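Local coordinates for protein Cyclo(L-tyrosyl-L-tyrosyl) synthase (Mycobacterium tuberculosis, PDB 2X9Q) that probably joins two tyrosyl groups taken from tyrosyl-tRNA into cyclo(L-tyrosyl-L-tyrosyl), without using ATP, on the way to mycocyclosin, at residues V225-D228 / Y229-E233; E181-A184 / D185-R189. All blocks are in the same frame, centred on the assembly; numbering follows the deposited sequence.

Contact 1: residues V225-D228 / Y229-E233; sequences VCMD and YICAE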
# COMPACT_ATOMS: atom_id res chain seq x y z
N VAL A 225 12.22 11.51 3.32
CA VAL A 225 11.69 11.00 2.04
C VAL A 225 10.77 9.79 2.29
O VAL A 225 9.72 9.66 1.65
CB VAL A 225 12.86 10.68 1.04
CG1 VAL A 225 12.37 9.84 -0.18
CG2 VAL A 225 13.51 12.04 0.66
N CYS A 226 11.15 8.92 3.21
CA CYS A 226 10.32 7.76 3.52
C CYS A 226 8.94 8.22 4.08
O CYS A 226 7.90 7.69 3.70
CB CYS A 226 11.02 6.87 4.56
SG CYS A 226 10.14 5.37 4.90
N MSE A 227 8.96 9.22 4.96
CA MSE A 227 7.68 9.83 5.45
C MSE A 227 6.86 10.35 4.26
O MSE A 227 5.63 10.19 4.21
CB MSE A 227 7.96 10.94 6.47
CG MSE A 227 6.68 11.69 7.05
SE MSE A 227 5.72 10.42 8.21
CE MSE A 227 7.05 10.71 9.75
N ASP A 228 7.52 10.98 3.28
CA ASP A 228 6.77 11.50 2.13
C ASP A 228 6.13 10.36 1.32
O ASP A 228 4.99 10.48 0.85
CB ASP A 228 7.68 12.32 1.19
CG ASP A 228 8.10 13.68 1.78
OD1 ASP A 228 7.53 14.18 2.78
OD2 ASP A 228 9.05 14.24 1.23
N TYR A 229 6.88 9.31 1.12
CA TYR A 229 6.51 8.14 0.31
C TYR A 229 5.30 7.46 1.00
O TYR A 229 4.29 7.22 0.37
CB TYR A 229 7.73 7.20 0.29
CG TYR A 229 7.60 5.93 -0.54
CD1 TYR A 229 6.77 4.87 -0.12
CD2 TYR A 229 8.37 5.77 -1.75
CE1 TYR A 229 6.65 3.64 -0.94
CE2 TYR A 229 8.27 4.57 -2.58
CZ TYR A 229 7.40 3.51 -2.16
OH TYR A 229 7.29 2.36 -2.94
N ILE A 230 5.37 7.30 2.33
CA ILE A 230 4.28 6.64 3.13
C ILE A 230 3.04 7.53 3.19
O ILE A 230 1.89 7.05 3.02
CB ILE A 230 4.82 6.36 4.52
CG1 ILE A 230 5.68 5.06 4.46
CG2 ILE A 230 3.67 6.17 5.52
CD1 ILE A 230 6.59 4.96 5.75
N CYS A 231 3.24 8.84 3.35
CA CYS A 231 2.12 9.77 3.27
C CYS A 231 1.37 9.75 1.90
O CYS A 231 0.14 9.82 1.89
CB CYS A 231 2.54 11.20 3.64
SG CYS A 231 2.89 11.31 5.43
N ALA A 232 2.10 9.61 0.78
CA ALA A 232 1.50 9.46 -0.51
C ALA A 232 0.67 8.16 -0.74
O ALA A 232 -0.32 8.21 -1.47
CB ALA A 232 2.57 9.57 -1.62
N GLU A 233 1.07 7.04 -0.17
CA GLU A 233 0.27 5.79 -0.20
C GLU A 233 -0.86 5.81 0.82
O GLU A 233 -1.83 5.06 0.68
CB GLU A 233 1.14 4.59 0.21
CG GLU A 233 2.19 4.37 -0.85
CD GLU A 233 3.11 3.18 -0.56
OE1 GLU A 233 3.01 2.61 0.59
OE2 GLU A 233 3.90 2.85 -1.49
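Cys226 and Ile230, one helical turn apart, meet through their outermost atoms: SG of Cys226 lies 3.7 Å from CD1 of Ile230. With SG anti to the backbone N and beside the carbonyl carbon (chi1 -175°), the sulfur leans outward and toward the following turn, where it meets the isoleucine methyl. One residue further on, the selenium of Met227, a selenomethionine here, packs 4.1 Å from SG of Cys231. Its chain folds at chi2 and chi3, and CG too rests against that sulfur. Small thiols and flexible or branched apolar chains suit these buried positions, where neighbouring helices cover this side of helix 220-244.

The backbone supplies four alpha-helical i to i+4 hydrogen bonds, Tyr229 N to Val225 O through Ala232 N to Asp228 O. That from Ile230 N to Cys226 O is 2.9 Å long, with an N-H...O angle of 162°.

The polar side chains turn elsewhere. Asp228 uses OD1 to accept from Gln224, a turn earlier, while the phenol of Tyr229 leads away from the preceding turn, and the side chain lies about 4 Å from that of Ser88, the probable nucleophile. Tyr229 to Glu233 probably line the substrate site, and OE2 of Glu233 is hydrogen-bonded to Thr118.

Within helix 220-244, Cys226, Met227 and Ile230 pack on helix 194-210, Cys231 faces helix 177-192, and Val225 and Tyr229 touch helix 122-128.

Contact 2: residues E181-A184 / D185-R189; sequences ELHA and DLLTR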
# COMPACT_ATOMS: atom_id res chain seq x y z
N GLU A 181 -8.17 15.18 -0.21
CA GLU A 181 -8.64 15.52 1.13
C GLU A 181 -8.00 14.65 2.20
O GLU A 181 -7.55 15.16 3.20
CB GLU A 181 -10.20 15.44 1.19
CG GLU A 181 -10.82 16.68 0.47
CD GLU A 181 -12.38 16.67 0.35
OE1 GLU A 181 -13.01 15.91 1.09
OE2 GLU A 181 -12.94 17.42 -0.52
N LEU A 182 -7.90 13.36 1.97
CA LEU A 182 -7.21 12.48 2.91
C LEU A 182 -5.74 12.90 3.08
O LEU A 182 -5.25 12.98 4.20
CB LEU A 182 -7.30 11.01 2.46
CG LEU A 182 -8.73 10.45 2.61
CD1 LEU A 182 -8.95 9.22 1.60
CD2 LEU A 182 -9.07 10.14 4.15
N HIS A 183 -5.05 13.16 1.97
CA HIS A 183 -3.60 13.52 2.00
C HIS A 183 -3.40 14.84 2.78
O HIS A 183 -2.52 14.89 3.70
CB HIS A 183 -2.97 13.62 0.60
CG HIS A 183 -1.48 13.68 0.60
ND1 HIS A 183 -0.76 14.85 0.41
CD2 HIS A 183 -0.56 12.70 0.81
CE1 HIS A 183 0.53 14.57 0.46
NE2 HIS A 183 0.67 13.27 0.68
N ALA A 184 -4.18 15.88 2.44
CA ALA A 184 -4.06 17.19 3.09
C ALA A 184 -4.35 17.08 4.60
O ALA A 184 -3.61 17.65 5.42
CB ALA A 184 -4.99 18.29 2.42
N ASP A 185 -5.41 16.37 4.97
CA ASP A 185 -5.73 16.15 6.38
C ASP A 185 -4.55 15.50 7.10
O ASP A 185 -4.21 15.88 8.25
CB ASP A 185 -6.97 15.26 6.48
CG ASP A 185 -7.26 14.85 7.93
OD1 ASP A 185 -7.78 15.72 8.64
OD2 ASP A 185 -6.95 13.71 8.38
N LEU A 186 -3.95 14.49 6.48
CA LEU A 186 -2.83 13.76 7.10
C LEU A 186 -1.66 14.71 7.32
O LEU A 186 -1.06 14.75 8.41
CB LEU A 186 -2.34 12.63 6.21
CG LEU A 186 -1.08 11.92 6.68
CD1 LEU A 186 -1.15 11.33 8.23
CD2 LEU A 186 -0.70 10.77 5.73
N LEU A 187 -1.32 15.44 6.27
CA LEU A 187 -0.24 16.46 6.38
C LEU A 187 -0.54 17.51 7.47
O LEU A 187 0.36 17.94 8.19
CB LEU A 187 0.06 17.05 5.01
CG LEU A 187 1.23 16.45 4.18
CD1 LEU A 187 1.28 14.95 4.07
CD2 LEU A 187 1.43 17.14 2.78
N THR A 188 -1.78 17.93 7.59
CA THR A 188 -2.13 18.97 8.57
C THR A 188 -1.97 18.40 9.98
O THR A 188 -1.40 19.05 10.87
CB THR A 188 -3.58 19.40 8.37
OG1 THR A 188 -3.65 20.15 7.16
CG2 THR A 188 -4.09 20.28 9.53
N ARG A 189 -2.48 17.19 10.21
CA ARG A 189 -2.28 16.56 11.52
C ARG A 189 -0.83 16.34 11.91
O ARG A 189 -0.48 16.54 13.08
CB ARG A 189 -2.94 15.21 11.55
CG ARG A 189 -4.36 15.19 11.59
CD ARG A 189 -4.68 13.70 11.32
NE ARG A 189 -6.11 13.51 11.14
CZ ARG A 189 -6.97 13.24 12.12
NH1 ARG A 189 -6.60 13.07 13.41
NH2 ARG A 189 -8.24 13.12 11.77
O HOH W 1 -6.32 11.74 6.70
O HOH W 2 -2.42 19.85 4.55
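Leu187 lays a methyl over the imidazole of His183, four residues earlier, in a CH-pi contact. CD1 stands 4.0 Å from the ring centroid, 25° off the normal and displaced toward the rim, while CD2 comes within 3.6 Å of His183 CE1. With CG of His183 anti to its own N (chi1 -167°), the ring end comes back toward the following turn. A flat ring gives the branched leucine an apolar face to rest on, which suits a pair that is only partly covered.

Charge pairing joins Asp185 to Arg189. NE of Arg189 donates to OD2 of Asp185 over 2.9 Å, almost straight at 173°; NE sits on the syn side, somewhat out of the carboxylate plane, while the oxygen lies in the guanidinium plane. The acid, preceding the base by four residues, can reach it along the helix.

Two waters extend the polar network. One donates to both Leu182 O and Asp185 OD2, the latter at 2.7 Å, giving that carboxylate oxygen a second donor. The other donates to Ala184 O and is hydrogen-bonded to Thr188 OG1, 2.9 Å away.

The backbone contributes the regular i to i+4 bonds, including Leu187 N to His183 O at 2.9 Å. Leu182 and Leu186 pack on helix 220-244, completing the pattern of an amphipathic surface helix: these two leucines turned to the protein, the salt bridge and hydrated carbonyls on the more open sides.

How the contacts relate
Contact 2 comes first along the chain, on helix 177-192, and contact 1 follows on helix 220-244, with helix 194-210 between them in sequence. Their centres are about 12 Å apart and the two helices touch directly. Cys231 is the main junction: its SG lies 3.6 Å from Leu186 CD2, and its carbonyl O is 3.2 Å from His183 CD2. Both contacts belong to the cyclodipeptide synthase domain of the HUP clan, whose class I tRNA-synthetase-like fold has a central, largely parallel sheet flanked by helices. Contact 1 carries probable substrate-binding residues, while the more peripheral contact 2 packs against their helix, about 17 Å from the chain centre against 11 Å.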